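Local coordinates for protein 3-methyladenine dna-glycosylase (Archaeoglobus fulgidus, PDB 2JHN) that belongs to the helix-hairpin-helix superfamily of base excision DNA repair proteins and carries a TATA-box-binding-protein-like domain at its N-terminal end, at residues 16-21 with 284-289; 87-92 with 278-283; 10-15 with 48-53; 33-38 with 77-82. The protein carries 1 engineered substitution. One frame throughout, in Å; residues are numbered along the deposited sequence.

Overall arrangement
Contacts 3 and 4 are neighbours, their centres about 7 Å apart, and both belong to the N-terminal TATA-box-binding-protein-like domain: each sets a helix end against the antiparallel sheet, on adjacent strands 44-54 and 34-41. Contacts 1 and 2 share helix 274-287, and Phe18 of contact 1 also packs on Phe279 of the segment used in contact 2. Helix 12-17 serves contacts 1 and 3, tying the N-terminal domain to that C-terminal helix. Contacts 2 and 4 are buried and contact 3 partly so; contact 1 lies at the surface. Chemistry follows place: aromatic, methionine and aliphatic packing in contacts 2, 3 and 4, cationic groups over rings in contact 1.

Contact 1: residues 16-21 with 284-289; sequences MKFFVL and YDRFFS. With NA (sodium ion), chain F.
Where the end of helix 12-17 in the TATA-box-binding-protein-like domain faces the last turn of helix 274-287, Arg286 reaches across to Phe18 and Val20. Its chain is extended from CG to NE, which carries the guanidinium to the 16-21 backbone. Arg286 NH1 gives Phe18 O a short but strongly bent hydrogen bond, 2.7 Å with an N-H...O angle of only 128°, and thus weak. Water 1 donates to Phe18 O at 2.8 Å and is also held, weakly, by Arg286 NH2, so the carbonyl oxygen has two donors. The same guanidinium lies over one face of the Phe18 ring, with Arg286 CZ 4.5 Å from the centroid of the Phe18 ring in a cation-pi contact, although the two planes are inclined by 55°. Phe18 offers that face because its ring swings out opposite the amide nitrogen (chi1 -164°). Val20 CG2 covers one face of the guanidinium, 4.0 Å from Arg286 NE. Beside this group, Lys17 NZ sits 3.4 Å from the centroid of the Phe287 ring, a second cation-pi contact that holds for one of two modelled lysine conformers and is less certain. On the ring's opposite face lies CB of Arg286. Further along the segment, Leu21 O binds the sodium ion at 2.5 Å, alongside water 2, Leu24 O, Thr26 OG1 and Asp28 O. The charge of Arg286 is therefore probably shared among a carbonyl, a water and an aromatic face through individually weak contacts.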
# COMPACT_ATOMS: atom_id res chain seq x y z
N MET A 16 8.52 -2.14 8.29
CA MET A 16 8.46 -0.70 8.55
C MET A 16 9.27 0.14 7.54
O MET A 16 8.88 1.27 7.22
CB MET A 16 8.85 -0.39 10.00
CG MET A 16 7.95 -1.03 11.05
SD MET A 16 6.21 -0.52 10.88
CE MET A 16 5.50 -1.94 10.03
N LYS A 17 10.37 -0.41 7.04
CA LYS A 17 11.20 0.26 6.03
C LYS A 17 10.42 0.53 4.76
O LYS A 17 10.76 1.42 3.97
CB LYS A 17 12.43 -0.58 5.70
CG LYS A 17 13.72 -0.14 6.39
CD LYS A 17 14.85 -1.15 6.09
CE LYS A 17 14.83 -1.58 4.64
NZ LYS A 17 15.66 -0.71 3.80
N PHE A 18 9.35 -0.24 4.55
CA PHE A 18 8.52 -0.07 3.37
C PHE A 18 7.87 1.31 3.32
O PHE A 18 7.61 1.82 2.24
CB PHE A 18 7.44 -1.15 3.27
CG PHE A 18 6.82 -1.25 1.92
CD1 PHE A 18 7.46 -1.96 0.90
CD2 PHE A 18 5.58 -0.66 1.67
CE1 PHE A 18 6.89 -2.05 -0.37
CE2 PHE A 18 4.99 -0.76 0.39
CZ PHE A 18 5.65 -1.45 -0.62
N PHE A 19 7.63 1.90 4.50
CA PHE A 19 7.09 3.25 4.63
C PHE A 19 8.14 4.29 4.27
O PHE A 19 9.27 4.26 4.76
CB PHE A 19 6.56 3.49 6.05
CG PHE A 19 5.35 2.65 6.41
CD1 PHE A 19 4.09 2.94 5.85
CD2 PHE A 19 5.46 1.57 7.26
CE1 PHE A 19 2.96 2.18 6.17
CE2 PHE A 19 4.32 0.78 7.58
CZ PHE A 19 3.08 1.10 7.04
N VAL A 20 7.76 5.22 3.41
CA VAL A 20 8.71 6.13 2.81
C VAL A 20 9.01 7.34 3.71
O VAL A 20 10.14 7.81 3.79
CB VAL A 20 8.26 6.44 1.35
CG1 VAL A 20 8.19 7.93 1.05
CG2 VAL A 20 9.11 5.64 0.36
N LEU A 21 7.99 7.81 4.42
CA LEU A 21 8.12 8.93 5.35
C LEU A 21 7.46 8.56 6.68
O LEU A 21 6.36 9.03 6.98
CB LEU A 21 7.47 10.19 4.77
CG LEU A 21 8.21 10.91 3.65
CD1 LEU A 21 7.24 11.83 2.93
CD2 LEU A 21 9.40 11.69 4.19
N TYR A 284 13.63 -2.94 -4.04
CA TYR A 284 14.84 -3.04 -4.88
C TYR A 284 15.07 -1.74 -5.63
O TYR A 284 16.19 -1.20 -5.64
CB TYR A 284 14.67 -4.20 -5.87
CG TYR A 284 15.93 -4.60 -6.58
CD1 TYR A 284 16.95 -5.25 -5.90
CD2 TYR A 284 16.10 -4.34 -7.92
CE1 TYR A 284 18.11 -5.62 -6.55
CE2 TYR A 284 17.25 -4.72 -8.59
CZ TYR A 284 18.25 -5.36 -7.89
OH TYR A 284 19.41 -5.72 -8.53
N ASP A 285 14.01 -1.23 -6.24
CA ASP A 285 14.09 0.05 -6.94
C ASP A 285 14.42 1.22 -6.01
O ASP A 285 15.19 2.12 -6.39
CB ASP A 285 12.79 0.34 -7.69
CG ASP A 285 12.89 1.62 -8.56
OD1 ASP A 285 13.80 1.71 -9.43
OD2 ASP A 285 12.04 2.51 -8.35
N ARG A 286 13.86 1.22 -4.81
CA ARG A 286 14.09 2.30 -3.84
C ARG A 286 15.47 2.18 -3.19
O ARG A 286 16.13 3.21 -2.96
CB ARG A 286 13.05 2.27 -2.72
CG ARG A 286 11.64 2.72 -3.10
CD ARG A 286 10.73 2.56 -1.88
NE ARG A 286 9.29 2.56 -2.16
CZ ARG A 286 8.40 2.04 -1.31
NH1 ARG A 286 8.85 1.49 -0.18
NH2 ARG A 286 7.10 2.07 -1.59
N PHE A 287 15.90 0.94 -2.91
CA PHE A 287 17.05 0.67 -2.02
C PHE A 287 18.30 0.07 -2.67
O PHE A 287 19.34 -0.09 -2.00
CB PHE A 287 16.64 -0.22 -0.84
CG PHE A 287 15.72 0.45 0.12
CD1 PHE A 287 16.02 1.71 0.63
CD2 PHE A 287 14.55 -0.17 0.53
CE1 PHE A 287 15.18 2.35 1.53
CE2 PHE A 287 13.69 0.45 1.44
CZ PHE A 287 14.00 1.71 1.94
N PHE A 288 18.21 -0.26 -3.94
CA PHE A 288 19.36 -0.78 -4.66
C PHE A 288 19.29 -0.31 -6.13
O PHE A 288 19.36 -1.13 -7.06
CB PHE A 288 19.43 -2.32 -4.52
CG PHE A 288 20.80 -2.91 -4.82
CD1 PHE A 288 21.89 -2.64 -3.98
CD2 PHE A 288 20.99 -3.75 -5.92
CE1 PHE A 288 23.16 -3.19 -4.25
CE2 PHE A 288 22.25 -4.30 -6.20
CZ PHE A 288 23.33 -4.02 -5.36
N SER A 289 19.09 1.01 -6.30
CA SER A 289 19.22 1.71 -7.60
C SER A 289 18.58 3.11 -7.67
O SER A 289 19.15 4.03 -8.28
CB SER A 289 18.74 0.85 -8.78
OG SER A 289 17.33 0.94 -8.97
NA NA F . 4.12 8.07 7.76
O HOH W 1 5.10 2.63 1.17
O HOH W 2 4.55 6.28 6.74

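Contact 2: residues 87-92 with 278-283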
# COMPACT_ATOMS: atom_id res chain seq x y z
N GLU A 87 5.48 -20.72 1.21
CA GLU A 87 5.31 -21.11 -0.17
C GLU A 87 5.89 -20.07 -1.14
O GLU A 87 6.50 -20.43 -2.15
CB GLU A 87 3.83 -21.35 -0.47
CG GLU A 87 3.61 -22.36 -1.62
CD GLU A 87 2.22 -22.28 -2.27
OE1 GLU A 87 1.24 -21.91 -1.56
OE2 GLU A 87 2.12 -22.62 -3.49
N LEU A 88 5.69 -18.79 -0.82
CA LEU A 88 6.32 -17.72 -1.59
C LEU A 88 7.82 -17.92 -1.58
O LEU A 88 8.49 -17.83 -2.61
CB LEU A 88 5.98 -16.34 -0.98
CG LEU A 88 6.80 -15.12 -1.45
CD1 LEU A 88 6.57 -14.81 -2.92
CD2 LEU A 88 6.50 -13.86 -0.58
N TYR A 89 8.36 -18.17 -0.39
CA TYR A 89 9.81 -18.27 -0.25
C TYR A 89 10.37 -19.46 -1.03
O TYR A 89 11.41 -19.35 -1.68
CB TYR A 89 10.18 -18.37 1.22
CG TYR A 89 10.20 -17.05 1.99
CD1 TYR A 89 10.14 -15.80 1.35
CD2 TYR A 89 10.32 -17.07 3.38
CE1 TYR A 89 10.19 -14.61 2.10
CE2 TYR A 89 10.37 -15.90 4.12
CZ TYR A 89 10.30 -14.68 3.48
OH TYR A 89 10.36 -13.55 4.26
N ARG A 90 9.68 -20.59 -0.94
CA ARG A 90 10.02 -21.79 -1.75
C ARG A 90 10.08 -21.45 -3.25
O ARG A 90 11.03 -21.82 -3.96
CB ARG A 90 8.99 -22.88 -1.48
CG ARG A 90 9.39 -24.28 -1.91
CD ARG A 90 8.33 -25.29 -1.48
NE ARG A 90 8.27 -25.36 -0.02
CZ ARG A 90 7.20 -25.09 0.73
NH1 ARG A 90 6.04 -24.73 0.19
NH2 ARG A 90 7.31 -25.19 2.06
N PHE A 91 9.06 -20.72 -3.71
CA PHE A 91 8.96 -20.29 -5.11
C PHE A 91 10.10 -19.35 -5.51
O PHE A 91 10.73 -19.52 -6.55
CB PHE A 91 7.58 -19.66 -5.35
CG PHE A 91 7.35 -19.19 -6.76
CD1 PHE A 91 6.71 -20.01 -7.69
CD2 PHE A 91 7.79 -17.94 -7.17
CE1 PHE A 91 6.50 -19.57 -9.00
CE2 PHE A 91 7.59 -17.48 -8.47
CZ PHE A 91 6.93 -18.31 -9.39
N MET A 92 10.38 -18.34 -4.68
CA MET A 92 11.47 -17.42 -4.97
C MET A 92 12.83 -18.15 -5.08
O MET A 92 13.68 -17.77 -5.89
CB MET A 92 11.51 -16.29 -3.93
CG MET A 92 10.28 -15.38 -4.07
SD MET A 92 10.25 -14.07 -2.82
CE MET A 92 11.31 -12.91 -3.64
N LEU A 278 6.13 -7.96 -6.61
CA LEU A 278 6.03 -6.55 -6.88
C LEU A 278 6.54 -5.68 -5.70
O LEU A 278 7.25 -4.69 -5.92
CB LEU A 278 4.56 -6.21 -7.16
CG LEU A 278 4.21 -4.73 -7.33
CD1 LEU A 278 4.88 -4.12 -8.55
CD2 LEU A 278 2.70 -4.57 -7.39
N PHE A 279 6.18 -6.05 -4.47
CA PHE A 279 6.64 -5.29 -3.29
C PHE A 279 8.18 -5.39 -3.10
O PHE A 279 8.83 -4.40 -2.72
CB PHE A 279 5.91 -5.74 -2.02
CG PHE A 279 4.52 -5.13 -1.87
CD1 PHE A 279 3.58 -5.17 -2.90
CD2 PHE A 279 4.14 -4.52 -0.65
CE1 PHE A 279 2.28 -4.62 -2.74
CE2 PHE A 279 2.85 -3.98 -0.47
CZ PHE A 279 1.92 -4.03 -1.52
N TYR A 280 8.74 -6.58 -3.36
CA TYR A 280 10.22 -6.76 -3.39
C TYR A 280 10.87 -5.89 -4.48
O TYR A 280 11.95 -5.35 -4.25
CB TYR A 280 10.60 -8.25 -3.59
CG TYR A 280 10.37 -9.09 -2.33
CD1 TYR A 280 9.11 -9.57 -2.02
CD2 TYR A 280 11.44 -9.39 -1.45
CE1 TYR A 280 8.87 -10.33 -0.85
CE2 TYR A 280 11.23 -10.19 -0.29
CZ TYR A 280 9.93 -10.64 0.01
OH TYR A 280 9.70 -11.37 1.13
N LEU A 281 10.22 -5.75 -5.64
CA LEU A 281 10.72 -4.89 -6.73
C LEU A 281 10.68 -3.40 -6.33
O LEU A 281 11.60 -2.65 -6.65
CB LEU A 281 9.96 -5.13 -8.04
CG LEU A 281 10.09 -6.52 -8.67
CD1 LEU A 281 9.18 -6.67 -9.88
CD2 LEU A 281 11.56 -6.85 -9.08
N PHE A 282 9.63 -2.98 -5.61
CA PHE A 282 9.59 -1.60 -5.09
C PHE A 282 10.77 -1.36 -4.14
O PHE A 282 11.44 -0.33 -4.21
CB PHE A 282 8.30 -1.29 -4.33
CG PHE A 282 7.05 -1.18 -5.20
CD1 PHE A 282 7.10 -0.66 -6.50
CD2 PHE A 282 5.83 -1.58 -4.67
CE1 PHE A 282 5.89 -0.56 -7.28
CE2 PHE A 282 4.64 -1.48 -5.41
CZ PHE A 282 4.69 -0.97 -6.72
N LEU A 283 11.01 -2.30 -3.22
CA LEU A 283 12.14 -2.15 -2.29
C LEU A 283 13.47 -2.07 -3.05
O LEU A 283 14.32 -1.26 -2.73
CB LEU A 283 12.18 -3.31 -1.30
CG LEU A 283 11.06 -3.39 -0.27
CD1 LEU A 283 11.05 -4.77 0.38
CD2 LEU A 283 11.23 -2.27 0.74
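Tyr280 and Met92 each turn CG anti to the carbonyl carbon (chi1 -74° for the tyrosine), sending ring and thioether between helices 86-93 and 274-287, while a bend at chi3 of Met92 (84°) lays its methyl on the ring. Met92 CE stands above the middle of one face, 4.1 Å from the Tyr280 ring centroid, as a CH-pi contact. Met92 SD lies over the same face, 4.5 Å from that Tyr280 ring centroid, a Met-aromatic contact as well. Leu88 adds its CD2 branch, 4.3 Å from Tyr280 CE1. The phenol end of Tyr280 meets the edge of the Tyr89 ring near its plane, Tyr280 OH to Tyr89 CE1 3.4 Å, the two side chains running at about a right angle. Their hydroxyls share a third residue: Tyr280 OH hydrogen-bonds to Gly109 O and Tyr89 OH to Gly109 N. Phe108 also packs edge-to-face with the Tyr280 ring. The segment axes stay 14.0 Å apart and cross at -67°, too far for backbones to touch; side chains from both helices bridge them, Tyr280 alone from 278-283. Tyr280 thus combines an apolar, polarisable ring surface for methionine and leucine with a buried hydroxyl satisfied by a glycine carbonyl.

Contact 3: residues 10-15 with 48-53; sequences VNWELK and VMAYPE
Ala50 is where strand 44-54 first meets Trp12, the opening residue of helix 12-17. Ala50 O comes within 3.4 Å of Trp12 CZ2, reaching the six-membered ring obliquely, and the methyl group, Ala50 CB, lies 4.2 Å from Trp12 CH2. Through its backbone Ala50 also pairs with Trp35 of the neighbouring strand. At Tyr51 the backbone does the touching: Tyr51 CA rests over the rim of the indole face, 4.0 Å from Trp12 CZ2, whereas CB points away from the helix, and the phenol OH hydrogen-bonds to Glu61. This strand runs through the antiparallel sheet of the TATA-box-binding-protein-like domain, and the indole is laid against it from the helix side, also touching Ile58 and Leu80. Pro52 CD stands nearly straight above the Trp12 five-membered ring, 3.4 Å from its centroid and 6° off the normal, a CH-pi contact on the face that Tyr51 CA also covers. Pro52 CG leans back toward the start of the side chain, 3.7 Å from Trp12 CB. Trp12 presents this face with CG anti to the backbone N (chi1 -172°), and NE1, hydrogen-bonded to Gly33 O, helps to fix the rotation of the indole. Just before the tryptophan, Asn11 is the N-cap, its OD1 accepting from Leu14 N at 2.8 Å, the donor N tilted 33° from the carbonyl plane.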
# COMPACT_ATOMS: atom_id res chain seq x y z
N VAL A 10 8.62 -12.84 11.08
CA VAL A 10 8.55 -11.68 10.19
C VAL A 10 9.61 -10.70 10.68
O VAL A 10 9.85 -10.57 11.90
CB VAL A 10 7.13 -11.06 10.19
CG1 VAL A 10 6.82 -10.42 11.54
CG2 VAL A 10 6.94 -10.05 9.04
N ASN A 11 10.30 -10.07 9.75
CA ASN A 11 11.22 -9.01 10.08
C ASN A 11 10.45 -7.69 10.12
O ASN A 11 10.18 -7.10 9.08
CB ASN A 11 12.36 -8.96 9.07
CG ASN A 11 13.43 -7.98 9.47
OD1 ASN A 11 13.15 -6.81 9.70
ND2 ASN A 11 14.67 -8.45 9.58
N TRP A 12 10.11 -7.24 11.33
CA TRP A 12 9.33 -6.01 11.51
C TRP A 12 10.06 -4.79 10.97
O TRP A 12 9.44 -3.90 10.39
CB TRP A 12 8.99 -5.82 12.99
CG TRP A 12 8.05 -4.69 13.26
CD1 TRP A 12 8.36 -3.44 13.77
CD2 TRP A 12 6.64 -4.69 13.05
NE1 TRP A 12 7.22 -2.67 13.87
CE2 TRP A 12 6.15 -3.42 13.46
CE3 TRP A 12 5.73 -5.65 12.56
CZ2 TRP A 12 4.78 -3.08 13.39
CZ3 TRP A 12 4.36 -5.30 12.48
CH2 TRP A 12 3.91 -4.04 12.89
N GLU A 13 11.38 -4.73 11.16
CA GLU A 13 12.14 -3.58 10.72
C GLU A 13 12.01 -3.39 9.20
O GLU A 13 11.83 -2.28 8.73
CB GLU A 13 13.61 -3.66 11.18
CG GLU A 13 13.79 -3.95 12.67
CD GLU A 13 14.01 -5.43 12.98
OE1 GLU A 13 15.18 -5.85 13.17
OE2 GLU A 13 13.02 -6.20 13.01
N LEU A 14 12.09 -4.50 8.45
CA LEU A 14 11.90 -4.48 6.99
C LEU A 14 10.45 -4.12 6.58
O LEU A 14 10.25 -3.37 5.62
CB LEU A 14 12.31 -5.81 6.36
CG LEU A 14 13.82 -6.08 6.25
CD1 LEU A 14 14.08 -7.39 5.51
CD2 LEU A 14 14.59 -4.96 5.57
N LYS A 15 9.47 -4.65 7.30
CA LYS A 15 8.06 -4.23 7.10
C LYS A 15 7.91 -2.71 7.25
O LYS A 15 7.26 -2.07 6.43
CB LYS A 15 7.10 -4.96 8.04
CG LYS A 15 6.86 -6.43 7.71
CD LYS A 15 6.16 -6.64 6.39
CE LYS A 15 5.44 -7.99 6.38
NZ LYS A 15 4.94 -8.17 5.02
N VAL A 48 -5.45 2.42 16.64
CA VAL A 48 -4.81 1.10 16.59
C VAL A 48 -3.31 1.31 16.52
O VAL A 48 -2.84 2.19 15.79
CB VAL A 48 -5.28 0.23 15.38
CG1 VAL A 48 -4.57 -1.14 15.40
CG2 VAL A 48 -6.79 0.00 15.42
N MET A 49 -2.54 0.52 17.28
CA MET A 49 -1.09 0.51 17.15
C MET A 49 -0.61 -0.94 17.21
O MET A 49 -1.29 -1.81 17.76
CB MET A 49 -0.41 1.37 18.22
CG MET A 49 -0.39 0.73 19.57
SD MET A 49 0.09 1.89 20.86
CE MET A 49 1.82 2.01 20.59
N ALA A 50 0.55 -1.19 16.63
CA ALA A 50 1.08 -2.55 16.58
C ALA A 50 2.60 -2.52 16.58
O ALA A 50 3.21 -1.60 16.05
CB ALA A 50 0.54 -3.32 15.37
N TYR A 51 3.19 -3.56 17.17
CA TYR A 51 4.63 -3.66 17.33
C TYR A 51 4.92 -5.10 17.76
O TYR A 51 4.05 -5.75 18.36
CB TYR A 51 5.15 -2.65 18.37
CG TYR A 51 4.46 -2.79 19.72
CD1 TYR A 51 4.96 -3.67 20.69
CD2 TYR A 51 3.32 -2.04 20.03
CE1 TYR A 51 4.31 -3.82 21.93
CE2 TYR A 51 2.67 -2.18 21.27
CZ TYR A 51 3.19 -3.07 22.22
OH TYR A 51 2.59 -3.25 23.45
N PRO A 52 6.11 -5.61 17.41
CA PRO A 52 6.48 -6.98 17.74
C PRO A 52 6.85 -7.17 19.22
O PRO A 52 7.49 -6.30 19.82
CB PRO A 52 7.71 -7.22 16.88
CG PRO A 52 8.30 -5.90 16.64
CD PRO A 52 7.15 -4.91 16.65
N GLU A 53 6.44 -8.28 19.81
CA GLU A 53 7.08 -8.65 21.07
C GLU A 53 8.12 -9.77 20.86
O GLU A 53 9.03 -9.95 21.69
CB GLU A 53 6.06 -8.91 22.18
CG GLU A 53 5.63 -10.32 22.33
CD GLU A 53 4.59 -10.51 23.42
OE1 GLU A 53 4.40 -9.66 24.33
OE2 GLU A 53 3.90 -11.53 23.33

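Contact 4: residues 33-38 with 77-82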
# COMPACT_ATOMS: atom_id res chain seq x y z
N GLY A 33 9.80 2.04 15.95
CA GLY A 33 9.36 0.69 15.58
C GLY A 33 7.93 0.35 15.98
O GLY A 33 7.56 -0.81 15.96
N VAL A 34 7.15 1.36 16.37
CA VAL A 34 5.74 1.15 16.68
C VAL A 34 4.93 1.85 15.60
O VAL A 34 5.06 3.06 15.41
CB VAL A 34 5.35 1.70 18.08
CG1 VAL A 34 3.90 1.49 18.31
CG2 VAL A 34 6.18 1.00 19.19
N TRP A 35 4.10 1.08 14.90
CA TRP A 35 3.22 1.57 13.84
C TRP A 35 1.87 1.99 14.43
O TRP A 35 1.33 1.28 15.30
CB TRP A 35 3.00 0.45 12.82
CG TRP A 35 1.93 0.71 11.78
CD1 TRP A 35 2.10 1.27 10.55
CD2 TRP A 35 0.54 0.38 11.88
NE1 TRP A 35 0.89 1.34 9.89
CE2 TRP A 35 -0.08 0.80 10.68
CE3 TRP A 35 -0.25 -0.19 12.89
CZ2 TRP A 35 -1.44 0.63 10.43
CZ3 TRP A 35 -1.64 -0.35 12.65
CH2 TRP A 35 -2.21 0.05 11.42
N ARG A 36 1.30 3.09 13.94
CA ARG A 36 -0.05 3.44 14.35
C ARG A 36 -0.83 4.26 13.34
O ARG A 36 -0.24 4.99 12.52
CB ARG A 36 -0.08 4.17 15.71
CG ARG A 36 0.40 5.59 15.67
CD ARG A 36 0.57 6.13 17.13
NE ARG A 36 0.67 7.58 17.08
CZ ARG A 36 1.82 8.26 17.01
NH1 ARG A 36 2.99 7.64 17.03
NH2 ARG A 36 1.78 9.58 16.94
N ARG A 37 -2.15 4.14 13.42
CA ARG A 37 -3.08 4.99 12.68
C ARG A 37 -4.47 4.89 13.27
O ARG A 37 -4.75 4.01 14.09
CB ARG A 37 -3.11 4.66 11.18
CG ARG A 37 -3.73 3.35 10.79
CD ARG A 37 -3.61 3.18 9.25
NE ARG A 37 -4.74 3.77 8.52
CZ ARG A 37 -4.76 3.99 7.20
NH1 ARG A 37 -3.70 3.70 6.44
NH2 ARG A 37 -5.83 4.51 6.64
N ALA A 38 -5.34 5.80 12.84
CA ALA A 38 -6.74 5.74 13.19
C ALA A 38 -7.40 4.98 12.04
O ALA A 38 -7.06 5.20 10.86
CB ALA A 38 -7.33 7.13 13.32
N VAL A 77 -3.64 -8.09 9.51
CA VAL A 77 -2.94 -9.19 8.85
C VAL A 77 -2.83 -8.91 7.34
O VAL A 77 -1.76 -9.07 6.74
CB VAL A 77 -3.66 -10.53 9.09
CG1 VAL A 77 -3.12 -11.64 8.14
CG2 VAL A 77 -3.49 -10.97 10.58
N GLU A 78 -3.93 -8.50 6.74
CA GLU A 78 -3.99 -8.21 5.31
C GLU A 78 -3.15 -6.95 4.96
O GLU A 78 -2.40 -6.91 3.96
CB GLU A 78 -5.45 -8.02 4.90
CG GLU A 78 -5.60 -7.76 3.39
CD GLU A 78 -7.01 -7.39 3.01
OE1 GLU A 78 -7.67 -6.65 3.77
OE2 GLU A 78 -7.43 -7.82 1.91
N TYR A 79 -3.28 -5.90 5.77
CA TYR A 79 -2.60 -4.63 5.47
C TYR A 79 -1.06 -4.70 5.64
O TYR A 79 -0.30 -4.17 4.81
CB TYR A 79 -3.16 -3.53 6.37
CG TYR A 79 -2.48 -2.18 6.18
CD1 TYR A 79 -2.80 -1.38 5.09
CD2 TYR A 79 -1.54 -1.70 7.13
CE1 TYR A 79 -2.20 -0.13 4.89
CE2 TYR A 79 -0.93 -0.45 6.94
CZ TYR A 79 -1.28 0.34 5.82
OH TYR A 79 -0.72 1.58 5.57
N LEU A 80 -0.63 -5.31 6.73
CA LEU A 80 0.80 -5.41 7.05
C LEU A 80 1.46 -6.60 6.33
O LEU A 80 2.68 -6.67 6.28
CB LEU A 80 1.01 -5.53 8.58
CG LEU A 80 0.47 -4.36 9.44
CD1 LEU A 80 0.42 -4.74 10.93
CD2 LEU A 80 1.31 -3.11 9.24
N GLY A 81 0.64 -7.51 5.80
CA GLY A 81 1.16 -8.66 5.05
C GLY A 81 1.78 -9.71 5.98
O GLY A 81 2.93 -10.10 5.80
N LEU A 82 1.01 -10.18 6.97
CA LEU A 82 1.61 -11.08 7.99
C LEU A 82 1.43 -12.57 7.72
O LEU A 82 1.87 -13.42 8.54
CB LEU A 82 1.09 -10.74 9.39
CG LEU A 82 1.28 -9.31 9.84
CD1 LEU A 82 0.53 -9.03 11.12
CD2 LEU A 82 2.78 -8.91 9.94
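One carboxylate oxygen, Asp28 OD1, is gripped by both partners of this contact: Trp35 NE1 from strand 34-41 and Tyr79 OH from helix 69-80 each hydrogen-bond to it. The rings thus joined at their polar ends also touch directly, Trp35 CZ2 lying 3.7 Å from Tyr79 CE2, which approaches the indole obliquely. The centroids of the phenol and of the six-membered indole ring are 5.8 Å apart and their planes are inclined by 44°, so the pair is neither stacked nor edge-to-face. Both side chains leave the backbone with the ring trans to the main-chain nitrogen (chi1 170° for Trp35 and 177° for Tyr79), which sends the rings toward each other from strand and helix. Leu80 comes over one indole face, CD2 4.4 Å from Trp35 CE2, while the Phe19 ring packs on the tryptophan as well. Two residues along the strand, Arg37 bends at chi3 and brings NH1 to 3.8 Å from Tyr79 OH, the hydroxyl lying at the guanidinium edge. That distance is long, and Arg37 is modelled in two conformers, so this approach carries less weight. The stronger partner of Arg37 is Glu120, which forms a salt bridge with NH2; Asp28 OD2 and NH1 make only a long, weak ion pair. Packing a helix end on the sheet in this way belongs to the core of the TATA-box-binding-protein-like domain. The two hydrogen bonds at Asp28 OD1, with Arg37 nearby, are consistent with an ionised carboxylate and probably restrict the rotation of both rings.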